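Local coordinates for protein O-methyltransferase (Saccharopolyspora spinosa, PDB 4CE0) that probably transfers a methyl group from S-adenosyl-L-methionine to the 4'-hydroxyl of the rhamnose of spinosyn precursors, as a magnesium-binding O-methyltransferase of antibiotic biosynthesis, at residues T82-G87 with D111-M116; T106-D111 with Q159-P164; D194-L199 with D221-F226. All coordinates share one frame; numbering follows the deposited sequence.

In the fold
All three interactions belong to one Rossmann-like fold built round a mixed, mainly parallel sheet. Interaction 2 pairs strand 107-111 with an outermost strand, 160-164. Interaction 1 joins the loops that follow strands 78-82 and 107-111, at the S-adenosyl-L-homocysteine site. The two share Asp111, their centres lie about 11 Å apart, and their segments alternate along the chain. Together they place Asp111 at the cofactor ribose. Interaction 3 comes later in the sequence, away from the ligand, and packs helix 189-199 on helix 219-230. Its centre is about 18 Å from that of interaction 1 and about 20 Å from that of interaction 2. Thr82 OG1 and Ser195 OG are hydrogen-bonded, which ties helix 189-199 to strand 78-82.

Interaction 1 of 3, residues T82-G87 with D111-M116; sequences TGVWRG and DSFQGM. With SAH (S-adenosyl-L-homocysteine), chain B.
Asp111 OD2 accepts two hydrogen bonds. One comes from the backbone N of Val84 at 2.9 Å and is almost straight (176°), using the lone pair that points away from OD1. The other comes from the ribose hydroxyl O3' of S-adenosyl-L-homocysteine at 2.7 Å. The second oxygen, OD1, receives the other ribose hydroxyl, O2', at 2.8 Å. OD1 is also bound by the backbone N of Phe113 at 2.6 Å, which closes an Asx turn. Four bonds thus fix the rotation of this buried carboxylate, the acidic residue at the end of the second Rossmann strand that holds the ribose diol. With CG opposite the backbone N (chi1 -160°), the carboxylate is carried out toward Val84 and the ribose. Trp85 N adds a weak bond to O3'. Ser112 N reaches adenine N3 at 3.0 Å, and the sulfur and methyl group of Met116 lie near adenine C8. Next to the carboxylate, at Asp111 CB, the contact is apolar. Val84 CG2 lies 3.8 Å from Asp111 CB and 4.0 Å from Phe113 CE1, while Asp111 CB sits over the centre of the Phe113 ring. Phe113 packs onward against Leu143 and Val146 of helix 143-152 and Phe162 of strand 160-164. Gly87 holds the N-cap position of helix 88-100. The loops run from the ends of strands 78-82 and 107-111 toward helices 88-100 and 143-152.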
loop_
_atom_site.group_PDB
_atom_site.type_symbol
_atom_site.label_atom_id
_atom_site.label_comp_id
_atom_site.label_asym_id
_atom_site.label_seq_id
_atom_site.Cartn_x
_atom_site.Cartn_y
_atom_site.Cartn_z
ATOM N N THR A 82 20.817 -6.011 9.766
ATOM C CA THR A 82 22.074 -6.281 9.105
ATOM C C THR A 82 21.763 -7.186 7.955
ATOM O O THR A 82 21.599 -8.415 8.115
ATOM C CB THR A 82 23.175 -6.867 10.053
ATOM O OG1 THR A 82 22.740 -8.073 10.708
ATOM C CG2 THR A 82 23.538 -5.855 11.096
ATOM N N GLY A 83 21.689 -6.556 6.792
ATOM C CA GLY A 83 21.302 -7.208 5.547
ATOM C C GLY A 83 19.905 -6.743 5.144
ATOM O O GLY A 83 18.902 -7.279 5.642
ATOM N N VAL A 84 19.854 -5.744 4.258
ATOM C CA VAL A 84 18.618 -5.023 3.942
ATOM C C VAL A 84 18.132 -5.158 2.498
ATOM O O VAL A 84 16.945 -4.962 2.238
ATOM C CB VAL A 84 18.744 -3.522 4.320
ATOM C CG1 VAL A 84 19.405 -3.401 5.657
ATOM C CG2 VAL A 84 19.508 -2.681 3.241
ATOM N N TRP A 85 19.025 -5.547 1.581
ATOM C CA TRP A 85 18.683 -5.670 0.159
ATOM C C TRP A 85 17.992 -4.390 -0.278
ATOM O O TRP A 85 18.591 -3.309 -0.190
ATOM C CB TRP A 85 17.827 -6.905 -0.097
ATOM C CG TRP A 85 17.632 -7.293 -1.517
ATOM C CD1 TRP A 85 18.601 -7.396 -2.472
ATOM C CD2 TRP A 85 16.403 -7.713 -2.143
ATOM N NE1 TRP A 85 18.047 -7.814 -3.663
ATOM C CE2 TRP A 85 16.707 -8.014 -3.490
ATOM C CE3 TRP A 85 15.084 -7.842 -1.703
ATOM C CZ2 TRP A 85 15.731 -8.429 -4.402
ATOM C CZ3 TRP A 85 14.109 -8.242 -2.620
ATOM C CH2 TRP A 85 14.441 -8.515 -3.956
ATOM N N ARG A 86 16.739 -4.484 -0.716
ATOM C CA ARG A 86 16.053 -3.306 -1.233
ATOM C C ARG A 86 15.469 -2.419 -0.135
ATOM O O ARG A 86 14.980 -1.314 -0.412
ATOM C CB ARG A 86 14.982 -3.718 -2.244
ATOM C CG ARG A 86 15.561 -4.193 -3.568
ATOM C CD ARG A 86 14.512 -4.785 -4.458
ATOM N NE ARG A 86 15.097 -5.376 -5.658
ATOM C CZ ARG A 86 14.489 -6.268 -6.436
ATOM N NH1 ARG A 86 13.257 -6.686 -6.159
ATOM N NH2 ARG A 86 15.125 -6.748 -7.494
ATOM N N GLY A 87 15.507 -2.912 1.102
ATOM C CA GLY A 87 15.186 -2.092 2.265
ATOM C C GLY A 87 13.858 -2.334 2.911
ATOM O O GLY A 87 13.539 -1.720 3.943
ATOM N N ASP A 111 24.202 -2.313 5.787
ATOM C CA ASP A 111 24.464 -3.147 4.638
ATOM C C ASP A 111 25.750 -2.716 3.952
ATOM O O ASP A 111 26.269 -1.623 4.208
ATOM C CB ASP A 111 23.297 -3.031 3.658
ATOM C CG ASP A 111 23.233 -4.202 2.693
ATOM O OD1 ASP A 111 24.016 -4.223 1.714
ATOM O OD2 ASP A 111 22.382 -5.087 2.901
ATOM N N SER A 112 26.265 -3.560 3.064
ATOM C CA SER A 112 27.346 -3.121 2.171
ATOM C C SER A 112 26.804 -2.192 1.078
ATOM O O SER A 112 27.505 -1.307 0.614
ATOM C CB SER A 112 27.988 -4.312 1.485
ATOM O OG SER A 112 27.027 -4.922 0.661
ATOM N N PHE A 113 25.552 -2.408 0.678
ATOM C CA PHE A 113 24.941 -1.723 -0.472
ATOM C C PHE A 113 25.693 -2.062 -1.769
ATOM O O PHE A 113 25.655 -1.300 -2.734
ATOM C CB PHE A 113 24.811 -0.205 -0.254
ATOM C CG PHE A 113 23.937 0.163 0.939
ATOM C CD1 PHE A 113 22.541 0.091 0.855
ATOM C CD2 PHE A 113 24.510 0.546 2.151
ATOM C CE1 PHE A 113 21.751 0.387 1.954
ATOM C CE2 PHE A 113 23.719 0.851 3.255
ATOM C CZ PHE A 113 22.331 0.782 3.150
ATOM N N GLN A 114 26.338 -3.228 -1.768
ATOM C CA GLN A 114 27.027 -3.792 -2.936
ATOM C C GLN A 114 26.778 -5.293 -3.024
ATOM O O GLN A 114 27.407 -5.979 -3.819
ATOM C CB GLN A 114 28.545 -3.619 -2.828
ATOM C CG GLN A 114 29.016 -2.250 -2.424
ATOM C CD GLN A 114 30.420 -2.287 -1.846
ATOM O OE1 GLN A 114 31.332 -2.893 -2.416
ATOM N NE2 GLN A 114 30.596 -1.648 -0.697
ATOM N N GLY A 115 25.897 -5.815 -2.180
ATOM C CA GLY A 115 25.635 -7.244 -2.171
ATOM C C GLY A 115 26.610 -7.987 -1.282
ATOM O O GLY A 115 27.248 -7.388 -0.403
ATOM N N MET A 116 26.713 -9.288 -1.529
ATOM C CA MET A 116 27.472 -10.222 -0.693
ATOM C C MET A 116 28.979 -10.096 -0.939
ATOM O O MET A 116 29.394 -9.821 -2.055
ATOM C CB MET A 116 27.069 -11.651 -1.035
ATOM C CG MET A 116 25.575 -11.858 -1.247
ATOM S SD MET A 116 24.548 -11.585 0.216
ATOM C CE MET A 116 25.205 -12.782 1.372
HETATM N N SAH B . 14.795 -8.623 1.584
HETATM C CA SAH B . 15.826 -9.086 2.528
HETATM C CB SAH B . 17.258 -8.793 2.156
HETATM C CG SAH B . 18.513 -9.363 2.817
HETATM S SD SAH B . 19.499 -9.982 1.420
HETATM C C SAH B . 15.433 -8.248 3.677
HETATM O O SAH B . 16.269 -8.150 4.560
HETATM O OXT SAH B . 14.157 -7.771 3.456
HETATM C "C5'" SAH B . 21.183 -10.012 2.130
HETATM C "C4'" SAH B . 21.819 -8.625 2.311
HETATM O "O4'" SAH B . 22.923 -8.696 3.188
HETATM C "C3'" SAH B . 22.370 -8.005 1.023
HETATM O "O3'" SAH B . 21.738 -6.753 0.853
HETATM C "C2'" SAH B . 23.888 -7.877 1.197
HETATM O "O2'" SAH B . 24.553 -6.750 0.586
HETATM C "C1'" SAH B . 24.005 -7.890 2.724
HETATM N N9 SAH B . 25.258 -8.437 3.297
HETATM C C8 SAH B . 25.538 -9.775 3.479
HETATM N N7 SAH B . 26.732 -9.867 4.080
HETATM C C5 SAH B . 27.204 -8.625 4.324
HETATM C C6 SAH B . 28.374 -8.136 4.909
HETATM N N6 SAH B . 29.304 -8.962 5.386
HETATM N N1 SAH B . 28.583 -6.781 4.993
HETATM C C2 SAH B . 27.644 -5.881 4.533
HETATM N N3 SAH B . 26.511 -6.378 3.930
HETATM C C4 SAH B . 26.269 -7.716 3.857
#

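Interaction 2 of 3, residues T106-D111 with Q159-P164; sequences TVWVVD and QVRFLP. With SAH (S-adenosyl-L-homocysteine), chain B.
Strands 107-111 and 160-164 pair in parallel, Val107 beside Val160, 4.6 Å apart at their closest and with their directions 21° apart. Five backbone bonds alternate across the pair, from Val107 N to Gln159 O through to Asp111 N with Leu163 O, the last the longest at 3.3 Å. On one face Trp108 and Arg161 lie side by side. Arg161 CB makes a CH-pi contact with the six-membered ring of Trp108, 4.0 Å from its centroid. A bend at chi3 (64°) sets the guanidinium at the CH2 corner, beyond the ring rim. Trp108 CH2 lies against its face, 3.5 Å from NE, with the planes 30° apart. Thr106 CG2 lies over the same indole face. Trp108 NE1 hydrogen-bonds to OD2 of Asp78. Farther along this face Val110 CG1 meets Leu163 CD2. The opposite face is apolar until Asp111 at its end. Val109 CG2 touches Val160 CG1 at 3.7 Å, and Phe162 CD2 lies 3.6 Å from Val109 CB. Phe150 of helix 143-152 packs on Val109 and Val160. The parallel edge pairing, ending at the ribose-binding Asp111, is typical of the Rossmann-like fold of S-adenosylmethionine-dependent methyltransferases.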
loop_
_atom_site.group_PDB
_atom_site.type_symbol
_atom_site.label_atom_id
_atom_site.label_comp_id
_atom_site.label_asym_id
_atom_site.label_seq_id
_atom_site.Cartn_x
_atom_site.Cartn_y
_atom_site.Cartn_z
ATOM N N THR A 106 15.273 5.029 16.391
ATOM C CA THR A 106 15.916 5.067 15.088
ATOM C C THR A 106 15.954 3.671 14.483
ATOM O O THR A 106 16.050 2.693 15.197
ATOM C CB THR A 106 17.360 5.644 15.216
ATOM O OG1 THR A 106 17.266 7.054 15.414
ATOM C CG2 THR A 106 18.224 5.374 13.953
ATOM N N VAL A 107 15.887 3.615 13.159
ATOM C CA VAL A 107 16.007 2.373 12.392
ATOM C C VAL A 107 17.323 2.461 11.656
ATOM O O VAL A 107 17.516 3.373 10.828
ATOM C CB VAL A 107 14.821 2.184 11.385
ATOM C CG1 VAL A 107 15.004 0.905 10.524
ATOM C CG2 VAL A 107 13.493 2.140 12.142
ATOM N N TRP A 108 18.240 1.562 12.007
ATOM C CA TRP A 108 19.543 1.475 11.376
ATOM C C TRP A 108 19.524 0.505 10.222
ATOM O O TRP A 108 19.180 -0.674 10.360
ATOM C CB TRP A 108 20.622 1.059 12.382
ATOM C CG TRP A 108 20.818 2.076 13.447
ATOM C CD1 TRP A 108 20.117 2.213 14.627
ATOM C CD2 TRP A 108 21.780 3.117 13.422
ATOM N NE1 TRP A 108 20.606 3.300 15.335
ATOM C CE2 TRP A 108 21.616 3.878 14.601
ATOM C CE3 TRP A 108 22.758 3.507 12.493
ATOM C CZ2 TRP A 108 22.427 4.978 14.893
ATOM C CZ3 TRP A 108 23.545 4.608 12.783
ATOM C CH2 TRP A 108 23.367 5.330 13.970
ATOM N N VAL A 109 19.920 1.016 9.072
ATOM C CA VAL A 109 19.836 0.259 7.843
ATOM C C VAL A 109 21.259 -0.066 7.492
ATOM O O VAL A 109 21.993 0.795 6.967
ATOM C CB VAL A 109 19.176 1.093 6.740
ATOM C CG1 VAL A 109 19.128 0.316 5.406
ATOM C CG2 VAL A 109 17.804 1.526 7.184
ATOM N N VAL A 110 21.651 -1.304 7.802
ATOM C CA VAL A 110 23.057 -1.680 7.799
ATOM C C VAL A 110 23.360 -2.704 6.726
ATOM O O VAL A 110 22.888 -3.849 6.771
ATOM C CB VAL A 110 23.511 -2.289 9.152
ATOM C CG1 VAL A 110 25.012 -2.338 9.209
ATOM C CG2 VAL A 110 22.926 -1.559 10.358
ATOM N N ASP A 111 24.202 -2.313 5.787
ATOM C CA ASP A 111 24.464 -3.147 4.638
ATOM C C ASP A 111 25.750 -2.716 3.952
ATOM O O ASP A 111 26.269 -1.623 4.208
ATOM C CB ASP A 111 23.297 -3.031 3.658
ATOM C CG ASP A 111 23.233 -4.202 2.693
ATOM O OD1 ASP A 111 24.016 -4.223 1.714
ATOM O OD2 ASP A 111 22.382 -5.087 2.901
ATOM N N GLN A 159 14.461 9.541 11.387
ATOM C CA GLN A 159 14.455 8.315 12.177
ATOM C C GLN A 159 15.036 7.112 11.447
ATOM O O GLN A 159 14.958 5.991 11.939
ATOM C CB GLN A 159 13.031 7.999 12.626
ATOM C CG GLN A 159 12.502 8.928 13.706
ATOM C CD GLN A 159 11.113 8.514 14.171
ATOM O OE1 GLN A 159 10.099 9.084 13.745
ATOM N NE2 GLN A 159 11.057 7.504 15.015
ATOM N N VAL A 160 15.581 7.334 10.259
ATOM C CA VAL A 160 16.239 6.279 9.492
ATOM C C VAL A 160 17.701 6.683 9.245
ATOM O O VAL A 160 17.967 7.784 8.709
ATOM C CB VAL A 160 15.590 6.069 8.120
ATOM C CG1 VAL A 160 16.216 4.856 7.427
ATOM C CG2 VAL A 160 14.052 5.899 8.261
ATOM N N ARG A 161 18.633 5.801 9.615
ATOM C CA ARG A 161 20.072 6.016 9.387
ATOM C C ARG A 161 20.708 4.826 8.686
ATOM O O ARG A 161 20.335 3.654 8.890
ATOM C CB ARG A 161 20.784 6.295 10.703
ATOM C CG ARG A 161 20.268 7.570 11.372
ATOM C CD ARG A 161 21.046 7.932 12.637
ATOM N NE ARG A 161 22.454 8.252 12.349
ATOM C CZ ARG A 161 23.291 8.838 13.213
ATOM N NH1 ARG A 161 22.877 9.195 14.424
ATOM N NH2 ARG A 161 24.552 9.055 12.873
ATOM N N PHE A 162 21.631 5.139 7.796
ATOM C CA PHE A 162 22.254 4.116 6.983
ATOM C C PHE A 162 23.674 3.927 7.433
ATOM O O PHE A 162 24.354 4.890 7.732
ATOM C CB PHE A 162 22.178 4.503 5.513
ATOM C CG PHE A 162 20.767 4.748 5.036
ATOM C CD1 PHE A 162 20.193 6.016 5.139
ATOM C CD2 PHE A 162 20.012 3.715 4.477
ATOM C CE1 PHE A 162 18.890 6.257 4.698
ATOM C CE2 PHE A 162 18.677 3.951 4.026
ATOM C CZ PHE A 162 18.130 5.210 4.138
ATOM N N LEU A 163 24.104 2.670 7.526
ATOM C CA LEU A 163 25.482 2.356 7.880
ATOM C C LEU A 163 26.079 1.524 6.761
ATOM O O LEU A 163 25.957 0.285 6.782
ATOM C CB LEU A 163 25.519 1.609 9.202
ATOM C CG LEU A 163 26.856 1.344 9.885
ATOM C CD1 LEU A 163 27.683 2.614 10.054
ATOM C CD2 LEU A 163 26.573 0.675 11.253
ATOM N N PRO A 164 26.722 2.193 5.776
ATOM C CA PRO A 164 27.242 1.517 4.579
ATOM C C PRO A 164 28.647 0.953 4.797
ATOM O O PRO A 164 29.511 1.670 5.292
ATOM C CB PRO A 164 27.271 2.651 3.544
ATOM C CG PRO A 164 27.608 3.856 4.348
ATOM C CD PRO A 164 26.831 3.665 5.643
HETATM N N SAH B . 14.795 -8.623 1.584
HETATM C CA SAH B . 15.826 -9.086 2.528
HETATM C CB SAH B . 17.258 -8.793 2.156
HETATM C CG SAH B . 18.513 -9.363 2.817
HETATM S SD SAH B . 19.499 -9.982 1.420
HETATM C C SAH B . 15.433 -8.248 3.677
HETATM O O SAH B . 16.269 -8.150 4.560
HETATM O OXT SAH B . 14.157 -7.771 3.456
HETATM C "C5'" SAH B . 21.183 -10.012 2.130
HETATM C "C4'" SAH B . 21.819 -8.625 2.311
HETATM O "O4'" SAH B . 22.923 -8.696 3.188
HETATM C "C3'" SAH B . 22.370 -8.005 1.023
HETATM O "O3'" SAH B . 21.738 -6.753 0.853
HETATM C "C2'" SAH B . 23.888 -7.877 1.197
HETATM O "O2'" SAH B . 24.553 -6.750 0.586
HETATM C "C1'" SAH B . 24.005 -7.890 2.724
HETATM N N9 SAH B . 25.258 -8.437 3.297
HETATM C C8 SAH B . 25.538 -9.775 3.479
HETATM N N7 SAH B . 26.732 -9.867 4.080
HETATM C C5 SAH B . 27.204 -8.625 4.324
HETATM C C6 SAH B . 28.374 -8.136 4.909
HETATM N N6 SAH B . 29.304 -8.962 5.386
HETATM N N1 SAH B . 28.583 -6.781 4.993
HETATM C C2 SAH B . 27.644 -5.881 4.533
HETATM N N3 SAH B . 26.511 -6.378 3.930
HETATM C C4 SAH B . 26.269 -7.716 3.857
#

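Interaction 3 of 3, residues D194-L199 with D221-F226; sequences DSLRNL and DAVKGF
Leu196 and Phe226 make the tight part of this contact. CB of Leu196 stands over the centre of the Phe226 ring in a CH-pi contact, 3.8 Å from the centroid and only 11° off the ring normal. The leucine CD1 lies against the root of the ring, 3.8 Å from both Phe226 CB and Phe226 CD2. Phe226 has CG opposite its backbone N (chi1 176°), which carries the ring across to helix 189-199. There its far end, CZ, comes 3.8 Å from the carbonyl oxygen of Leu196. The same CD1 of Leu196 also meets Val223 CA at 4.1 Å, and Val223 CG2 is more distant. Met193, one turn before Arg197, also touches Phe226, and Leu184 of strand 179-184 lies against Leu196. The contact thus joins helices that follow neighbouring parallel strands, 179-184 and 207-211, of the Rossmann-like sheet. Their short segments run at 33° to each other with axes 10.3 Å apart, and Leu196 and Phe226 span the gap. The solvent side is looser. Arg197 is exposed and brings CA to 4.0 Å from Phe226 CE1, with its CG 4.3 Å from Phe226 CD1. Its NH1 makes a salt bridge to Glu229, about one turn after Phe226 on helix 219-230.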
loop_
_atom_site.group_PDB
_atom_site.type_symbol
_atom_site.label_atom_id
_atom_site.label_comp_id
_atom_site.label_asym_id
_atom_site.label_seq_id
_atom_site.Cartn_x
_atom_site.Cartn_y
_atom_site.Cartn_z
ATOM N N ASP A 194 29.628 -11.622 12.669
ATOM C CA ASP A 194 30.055 -10.222 12.840
ATOM C C ASP A 194 28.938 -9.349 13.392
ATOM O O ASP A 194 29.186 -8.439 14.188
ATOM C CB ASP A 194 30.552 -9.640 11.513
ATOM C CG ASP A 194 31.911 -10.186 11.110
ATOM O OD1 ASP A 194 32.696 -10.553 12.021
ATOM O OD2 ASP A 194 32.184 -10.254 9.888
ATOM N N SER A 195 27.709 -9.620 12.958
ATOM C CA SER A 195 26.571 -8.899 13.451
ATOM C C SER A 195 26.295 -9.247 14.915
ATOM O O SER A 195 26.073 -8.371 15.740
ATOM C CB SER A 195 25.338 -9.173 12.547
ATOM O OG SER A 195 24.207 -8.481 13.052
ATOM N N LEU A 196 26.293 -10.531 15.242
ATOM C CA LEU A 196 26.019 -10.948 16.616
ATOM C C LEU A 196 27.101 -10.458 17.548
ATOM O O LEU A 196 26.796 -9.851 18.571
ATOM C CB LEU A 196 25.888 -12.486 16.745
ATOM C CG LEU A 196 24.595 -13.072 16.181
ATOM C CD1 LEU A 196 24.691 -14.582 16.174
ATOM C CD2 LEU A 196 23.401 -12.613 16.995
ATOM N N ARG A 197 28.356 -10.725 17.208
ATOM C CA ARG A 197 29.478 -10.310 18.079
ATOM C C ARG A 197 29.443 -8.815 18.415
ATOM O O ARG A 197 29.677 -8.416 19.550
ATOM C CB ARG A 197 30.823 -10.602 17.432
ATOM C CG ARG A 197 31.187 -12.066 17.417
ATOM C CD ARG A 197 32.677 -12.326 17.106
ATOM N NE ARG A 197 32.876 -13.755 16.897
ATOM C CZ ARG A 197 32.816 -14.663 17.869
ATOM N NH1 ARG A 197 32.613 -14.288 19.134
ATOM N NH2 ARG A 197 32.968 -15.946 17.583
ATOM N N ASN A 198 29.148 -7.984 17.424
ATOM C CA ASN A 198 29.183 -6.550 17.622
ATOM C C ASN A 198 27.887 -5.918 18.128
ATOM O O ASN A 198 27.946 -4.891 18.812
ATOM C CB ASN A 198 29.661 -5.859 16.334
ATOM C CG ASN A 198 31.100 -6.286 15.942
ATOM O OD1 ASN A 198 32.040 -5.925 16.617
ATOM N ND2 ASN A 198 31.248 -7.036 14.856
ATOM N N LEU A 199 26.721 -6.493 17.805
ATOM C CA LEU A 199 25.461 -5.811 18.129
ATOM C C LEU A 199 24.650 -6.474 19.229
ATOM O O LEU A 199 23.899 -5.803 19.934
ATOM C CB LEU A 199 24.604 -5.620 16.869
ATOM C CG LEU A 199 25.242 -4.822 15.731
ATOM C CD1 LEU A 199 24.258 -4.740 14.542
ATOM C CD2 LEU A 199 25.666 -3.417 16.186
ATOM N N ASP A 221 25.046 -22.348 12.131
ATOM C CA ASP A 221 26.322 -22.588 12.769
ATOM C C ASP A 221 26.876 -21.362 13.490
ATOM O O ASP A 221 27.407 -21.487 14.588
ATOM C CB ASP A 221 27.295 -23.164 11.742
ATOM C CG ASP A 221 26.971 -24.644 11.391
ATOM O OD1 ASP A 221 25.929 -25.187 11.854
ATOM O OD2 ASP A 221 27.757 -25.269 10.646
ATOM N N ALA A 222 26.730 -20.170 12.911
ATOM C CA ALA A 222 27.147 -18.975 13.618
ATOM C C ALA A 222 26.318 -18.744 14.877
ATOM O O ALA A 222 26.856 -18.375 15.915
ATOM C CB ALA A 222 27.102 -17.740 12.710
ATOM N N VAL A 223 25.007 -18.932 14.772
ATOM C CA VAL A 223 24.098 -18.636 15.870
ATOM C C VAL A 223 24.354 -19.583 17.041
ATOM O O VAL A 223 24.474 -19.167 18.190
ATOM C CB VAL A 223 22.624 -18.771 15.411
ATOM C CG1 VAL A 223 21.691 -18.596 16.586
ATOM C CG2 VAL A 223 22.287 -17.767 14.257
ATOM N N LYS A 224 24.427 -20.872 16.745
ATOM C CA LYS A 224 24.773 -21.835 17.771
ATOM C C LYS A 224 26.215 -21.576 18.291
ATOM O O LYS A 224 26.456 -21.571 19.505
ATOM C CB LYS A 224 24.568 -23.260 17.234
ATOM C CG LYS A 224 23.080 -23.577 16.998
ATOM C CD LYS A 224 22.831 -24.848 16.191
ATOM C CE LYS A 224 23.389 -26.071 16.893
ATOM N NZ LYS A 224 22.381 -26.794 17.728
ATOM N N GLY A 225 27.161 -21.314 17.396
ATOM C CA GLY A 225 28.533 -21.084 17.834
ATOM C C GLY A 225 28.610 -19.845 18.710
ATOM O O GLY A 225 29.271 -19.831 19.738
ATOM N N PHE A 226 27.908 -18.792 18.318
ATOM C CA PHE A 226 27.882 -17.581 19.131
ATOM C C PHE A 226 27.165 -17.830 20.467
ATOM O O PHE A 226 27.655 -17.435 21.517
ATOM C CB PHE A 226 27.238 -16.402 18.374
ATOM C CG PHE A 226 27.102 -15.170 19.210
ATOM C CD1 PHE A 226 28.212 -14.393 19.508
ATOM C CD2 PHE A 226 25.880 -14.816 19.751
ATOM C CE1 PHE A 226 28.093 -13.277 20.316
ATOM C CE2 PHE A 226 25.756 -13.690 20.542
ATOM C CZ PHE A 226 26.860 -12.921 20.819
#